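Local coordinates for protein amine Dehydrogenase (Pseudomonas putida, PDB 1JMX) that probably carries electrons through two covalently bound c-type hemes as the heme-bearing alpha subunit of a quinohemoprotein amine dehydrogenase, at residues 4-8 / 59-64; 170-175 / 233-237. All blocks are in the same frame, centred on the assembly; numbering follows the deposited sequence.

Interaction 1 of 2, residues 4-8 / 59-64; sequences GPSLL and TLVKYL
Gly4 lies against the ring of Tyr63 where helix 4-12 meets helix 54-67, consistent with the N- and C-terminal helix packing characteristic of cytochrome c domains. The short helical segments run at 116° to each other, with axes 9.4 Å apart at closest approach. The backbone at Gly4 can come this near the ring only because it lacks a side chain: a beta carbon at position 4 would fall only about 2.2 Å from Tyr63 CD2. Instead Gly4 CA sits over one face of the phenol ring, 4.0 Å from the centroid of Tyr63 and displaced toward the rim, a CH-pi contact. Tyr63 reaches this place because its ring carbon CG stands anti to the backbone N (chi1 178°), which carries the ring outward to the other helix. Pro5 covers the same face of the ring: its N lies above the middle, while CD makes a second, off-centre CH-pi contact. Proline suits the first turn of a helix, where its missing N-H costs no bond. Leu8 closes on the tyrosine from another direction, its side chain crossing the aromatic one at about a right angle, and Leu8 CD1 comes within 3.6 Å of Tyr63 CE1.

Beside the aromatic patch, Leu60 supplies the aliphatic part. One methyl, CD2, fits into the turn of the first helix, touching Leu7 CB, Leu8 N and Leu8 CG; Leu60 also borders a heme c, so it joins the helix packing to the cofactor pocket. Leu8, one turn before the heme-linked Cys12, belongs to the same apolar layer. Thr59 divides its branches: OG1 hydrogen-bonds back to the Asp55 carbonyl of its own helix, leaving the methyl for packing. That methyl, Thr59 CG2, meets Leu7 CD1 at 3.7 Å.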
loop_
_atom_site.group_PDB
_atom_site.type_symbol
_atom_site.label_atom_id
_atom_site.label_comp_id
_atom_site.label_asym_id
_atom_site.label_seq_id
_atom_site.Cartn_x
_atom_site.Cartn_y
_atom_site.Cartn_z
ATOM N N GLY A 4 33.153 -2.941 10.483
ATOM C CA GLY A 4 32.308 -2.463 9.410
ATOM C C GLY A 4 32.977 -2.501 8.051
ATOM O O GLY A 4 32.430 -3.094 7.125
ATOM N N PRO A 5 34.182 -1.920 7.913
ATOM C CA PRO A 5 34.922 -1.884 6.646
ATOM C C PRO A 5 35.225 -3.216 5.977
ATOM O O PRO A 5 35.121 -3.327 4.757
ATOM C CB PRO A 5 36.195 -1.114 7.015
ATOM C CG PRO A 5 36.337 -1.348 8.479
ATOM C CD PRO A 5 34.932 -1.210 8.963
ATOM N N SER A 6 35.579 -4.226 6.766
ATOM C CA SER A 6 35.899 -5.532 6.210
ATOM C C SER A 6 34.645 -6.256 5.748
ATOM O O SER A 6 34.683 -6.948 4.739
ATOM C CB SER A 6 36.705 -6.381 7.202
ATOM O OG SER A 6 35.904 -7.355 7.845
ATOM N N LEU A 7 33.544 -6.105 6.488
ATOM C CA LEU A 7 32.264 -6.720 6.121
ATOM C C LEU A 7 31.724 -6.061 4.857
ATOM O O LEU A 7 31.114 -6.712 4.016
ATOM C CB LEU A 7 31.242 -6.569 7.249
ATOM C CG LEU A 7 31.182 -7.677 8.298
ATOM C CD1 LEU A 7 30.195 -7.304 9.390
ATOM C CD2 LEU A 7 30.780 -8.980 7.642
ATOM N N LEU A 8 31.938 -4.757 4.752
ATOM C CA LEU A 8 31.514 -3.982 3.593
ATOM C C LEU A 8 32.115 -4.578 2.330
ATOM O O LEU A 8 31.447 -4.714 1.310
ATOM C CB LEU A 8 32.010 -2.543 3.715
ATOM C CG LEU A 8 31.002 -1.434 3.960
ATOM C CD1 LEU A 8 31.717 -0.109 3.781
ATOM C CD2 LEU A 8 29.839 -1.551 2.991
ATOM N N THR A 59 25.756 -5.293 12.274
ATOM C CA THR A 59 27.053 -4.635 12.298
ATOM C C THR A 59 27.149 -3.599 11.188
ATOM O O THR A 59 27.561 -2.469 11.432
ATOM C CB THR A 59 28.210 -5.652 12.161
ATOM O OG1 THR A 59 28.149 -6.587 13.244
ATOM C CG2 THR A 59 29.571 -4.939 12.186
ATOM N N LEU A 60 26.738 -3.977 9.979
ATOM C CA LEU A 60 26.789 -3.062 8.841
ATOM C C LEU A 60 25.862 -1.866 8.993
ATOM O O LEU A 60 26.227 -0.753 8.630
ATOM C CB LEU A 60 26.513 -3.796 7.530
ATOM C CG LEU A 60 27.733 -4.543 6.988
ATOM C CD1 LEU A 60 27.363 -5.281 5.718
ATOM C CD2 LEU A 60 28.869 -3.562 6.720
ATOM N N VAL A 61 24.671 -2.094 9.540
ATOM C CA VAL A 61 23.702 -1.015 9.755
ATOM C C VAL A 61 24.298 0.017 10.710
ATOM O O VAL A 61 24.263 1.209 10.434
ATOM C CB VAL A 61 22.362 -1.555 10.328
ATOM C CG1 VAL A 61 21.459 -0.400 10.763
ATOM C CG2 VAL A 61 21.650 -2.417 9.285
ATOM N N LYS A 62 24.885 -0.457 11.807
ATOM C CA LYS A 62 25.506 0.418 12.800
ATOM C C LYS A 62 26.604 1.237 12.132
ATOM O O LYS A 62 26.645 2.463 12.256
ATOM C CB LYS A 62 26.090 -0.413 13.949
ATOM C CG LYS A 62 26.830 0.394 15.026
ATOM C CD LYS A 62 25.865 1.131 15.940
ATOM C CE LYS A 62 26.582 1.849 17.075
ATOM N NZ LYS A 62 27.128 3.180 16.699
ATOM N N TYR A 63 27.452 0.548 11.373
ATOM C CA TYR A 63 28.561 1.181 10.671
ATOM C C TYR A 63 28.094 2.241 9.678
ATOM O O TYR A 63 28.588 3.366 9.674
ATOM C CB TYR A 63 29.408 0.121 9.944
ATOM C CG TYR A 63 30.560 0.707 9.161
ATOM C CD1 TYR A 63 30.497 0.835 7.768
ATOM C CD2 TYR A 63 31.698 1.187 9.815
ATOM C CE1 TYR A 63 31.537 1.434 7.051
ATOM C CE2 TYR A 63 32.745 1.789 9.105
ATOM C CZ TYR A 63 32.656 1.913 7.726
ATOM O OH TYR A 63 33.676 2.533 7.036
ATOM N N LEU A 64 27.126 1.886 8.848
ATOM C CA LEU A 64 26.623 2.812 7.840
ATOM C C LEU A 64 25.767 3.943 8.411
ATOM O O LEU A 64 25.823 5.064 7.927
ATOM C CB LEU A 64 25.874 2.033 6.766
ATOM C CG LEU A 64 26.782 1.040 6.041
ATOM C CD1 LEU A 64 25.959 0.037 5.267
ATOM C CD2 LEU A 64 27.746 1.797 5.138
#

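Interaction 2 of 2, residues 170-175 / 233-237; sequences WQKARP and YNGYE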
loop_
_atom_site.group_PDB
_atom_site.type_symbol
_atom_site.label_atom_id
_atom_site.label_comp_id
_atom_site.label_asym_id
_atom_site.label_seq_id
_atom_site.Cartn_x
_atom_site.Cartn_y
_atom_site.Cartn_z
ATOM N N TRP A 170 27.145 18.500 12.057
ATOM C CA TRP A 170 26.721 17.452 12.958
ATOM C C TRP A 170 27.876 16.466 13.174
ATOM O O TRP A 170 28.083 15.988 14.286
ATOM C CB TRP A 170 25.493 16.719 12.428
ATOM C CG TRP A 170 25.097 15.639 13.355
ATOM C CD1 TRP A 170 25.186 14.302 13.136
ATOM C CD2 TRP A 170 24.636 15.801 14.699
ATOM N NE1 TRP A 170 24.815 13.617 14.262
ATOM C CE2 TRP A 170 24.472 14.512 15.238
ATOM C CE3 TRP A 170 24.348 16.913 15.501
ATOM C CZ2 TRP A 170 24.033 14.298 16.548
ATOM C CZ3 TRP A 170 23.911 16.703 16.804
ATOM C CH2 TRP A 170 23.759 15.403 17.314
ATOM N N GLN A 171 28.621 16.170 12.109
ATOM C CA GLN A 171 29.754 15.254 12.191
ATOM C C GLN A 171 30.817 15.742 13.177
ATOM O O GLN A 171 31.583 14.944 13.717
ATOM C CB GLN A 171 30.399 15.070 10.815
ATOM C CG GLN A 171 29.555 14.295 9.830
ATOM C CD GLN A 171 30.291 14.019 8.530
ATOM O OE1 GLN A 171 30.958 12.982 8.385
ATOM N NE2 GLN A 171 30.185 14.950 7.577
ATOM N N LYS A 172 30.889 17.056 13.372
ATOM C CA LYS A 172 31.854 17.637 14.297
ATOM C C LYS A 172 31.285 17.804 15.705
ATOM O O LYS A 172 31.979 17.534 16.691
ATOM C CB LYS A 172 32.363 18.987 13.776
ATOM C CG LYS A 172 33.264 18.897 12.536
ATOM C CD LYS A 172 34.742 18.602 12.862
ATOM C CE LYS A 172 34.984 17.196 13.432
ATOM N NZ LYS A 172 35.226 17.190 14.924
ATOM N N ALA A 173 30.018 18.206 15.796
ATOM C CA ALA A 173 29.369 18.421 17.084
ATOM C C ALA A 173 28.655 17.206 17.664
ATOM O O ALA A 173 28.027 17.316 18.708
ATOM C CB ALA A 173 28.400 19.603 16.991
ATOM N N ARG A 174 28.764 16.053 17.010
ATOM C CA ARG A 174 28.113 14.817 17.461
ATOM C C ARG A 174 28.629 14.312 18.811
ATOM O O ARG A 174 29.799 13.930 18.932
ATOM C CB ARG A 174 28.321 13.725 16.416
ATOM C CG ARG A 174 27.715 12.388 16.763
ATOM C CD ARG A 174 28.235 11.312 15.826
ATOM N NE ARG A 174 28.244 11.796 14.450
ATOM C CZ ARG A 174 28.615 11.078 13.396
ATOM N NH1 ARG A 174 29.022 9.821 13.533
ATOM N NH2 ARG A 174 28.538 11.620 12.189
ATOM N N PRO A 175 27.749 14.244 19.831
ATOM C CA PRO A 175 28.141 13.772 21.169
ATOM C C PRO A 175 28.394 12.264 21.238
ATOM O O PRO A 175 27.929 11.504 20.386
ATOM C CB PRO A 175 26.936 14.157 22.025
ATOM C CG PRO A 175 25.793 13.961 21.068
ATOM C CD PRO A 175 26.323 14.620 19.808
ATOM N N TYR A 233 22.608 5.291 17.562
ATOM C CA TYR A 233 23.109 5.534 16.214
ATOM C C TYR A 233 23.323 7.012 15.962
ATOM O O TYR A 233 22.526 7.843 16.386
ATOM C CB TYR A 233 22.112 5.035 15.169
ATOM C CG TYR A 233 21.815 3.564 15.220
ATOM C CD1 TYR A 233 20.612 3.099 15.743
ATOM C CD2 TYR A 233 22.713 2.635 14.700
ATOM C CE1 TYR A 233 20.306 1.750 15.740
ATOM C CE2 TYR A 233 22.419 1.285 14.691
ATOM C CZ TYR A 233 21.213 0.849 15.209
ATOM O OH TYR A 233 20.904 -0.484 15.186
ATOM N N ASN A 234 24.409 7.330 15.271
ATOM C CA ASN A 234 24.738 8.701 14.899
ATOM C C ASN A 234 24.691 9.721 16.039
ATOM O O ASN A 234 24.349 10.879 15.822
ATOM C CB ASN A 234 23.835 9.143 13.741
ATOM C CG ASN A 234 24.355 10.372 13.020
ATOM O OD1 ASN A 234 25.536 10.688 13.077
ATOM N ND2 ASN A 234 23.465 11.071 12.332
ATOM N N GLY A 235 24.997 9.275 17.253
ATOM C CA GLY A 235 25.030 10.170 18.396
ATOM C C GLY A 235 23.721 10.675 18.967
ATOM O O GLY A 235 23.740 11.354 19.992
ATOM N N TYR A 236 22.592 10.356 18.334
ATOM C CA TYR A 236 21.294 10.809 18.837
ATOM C C TYR A 236 20.143 9.842 18.583
ATOM O O TYR A 236 19.172 9.844 19.332
ATOM C CB TYR A 236 20.939 12.202 18.295
ATOM C CG TYR A 236 20.445 12.239 16.859
ATOM C CD1 TYR A 236 19.098 12.463 16.572
ATOM C CD2 TYR A 236 21.325 12.063 15.793
ATOM C CE1 TYR A 236 18.640 12.514 15.261
ATOM C CE2 TYR A 236 20.881 12.110 14.479
ATOM C CZ TYR A 236 19.541 12.339 14.219
ATOM O OH TYR A 236 19.109 12.424 12.921
ATOM N N GLU A 237 20.255 9.011 17.544
ATOM C CA GLU A 237 19.205 8.046 17.208
ATOM C C GLU A 237 19.163 6.834 18.129
ATOM O O GLU A 237 19.812 5.814 17.893
ATOM C CB GLU A 237 19.304 7.610 15.745
ATOM C CG GLU A 237 18.909 8.687 14.736
ATOM C CD GLU A 237 17.403 8.969 14.684
ATOM O OE1 GLU A 237 16.636 8.478 15.542
ATOM O OE2 GLU A 237 16.979 9.696 13.763
#
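Trp170 NE1 donates to the backbone O of Asn234, joining the end of helix 165-173 to the hairpin turn between strands 223-233 and 237-244 of the eight-stranded antiparallel barrel. From Trp170 NE1 to Asn234 O the bond measures 3.2 Å and is moderately bent (144°); the oxygen lies in the indole plane at the ring edge. A second, weak bond runs from the same N-H to Asn234 OD1, so the N-H leans mainly on the backbone O. Asn234 OD1 also rests 3.0 Å above the middle of the Arg174 guanidinium, whose plane is nearly perpendicular to the amide; the N-H groups point past it, so this is not a hydrogen bond, though the positive charge probably attracts the oxygen. Arg174 NH1 has its own weak bond, to the Asp66 carbonyl.

Within the turn, Tyr233 O accepts from both Tyr236 N and Glu237 N, a classic beta bulge. Asn234 and Gly235 have positive phi, which these two residue types tolerate well. Glycine is needed for space too, since a beta carbon on Gly235 would lie about 2.4 Å from Arg174 CG.

Farther out, the indole meets Tyr236 with ring planes 80° apart, and Trp170 CZ2 comes to 3.6 Å from Tyr236 CD2. With CG anti to the backbone N (chi1 179°), Trp170 projects its indole from the helix toward the turn. A hydrogen bond from Tyr236 OH to the Leu70 carbonyl fixes the far end of the tyrosine. A leucine in place of Trp170 would probably leave Asn234 O without its indole donor and open a gap beside the Tyr236 ring. Where the chain leaves the helix, the exposed Pro175 adds its ring, Pro175 CG lying 3.5 Å from Gly235 O.

How the interactions relate
From the N terminus, interaction 1 comes first: helix 54-67 returns to helix 4-12 and closes a loop carrying Cys12, Cys15, His16 and Met44, which bind the first heme. The chain then supplies the covalent and axial ligands of the second heme, Cys100, Cys103, His104 and His126, before reaching helix 165-173. There interaction 2 opens, closing a mainly stranded loop on the barrel's hairpin at 233-237. The two loops follow in series, neither nesting nor crossing. Helix 54-67 nevertheless links them in space: Lys62 CD packs against Tyr233 CE2 at 3.7 Å, and Asp66 forms a salt bridge with Lys62 and accepts a hydrogen bond from Asn234 N, joining the heme domain to the barrel.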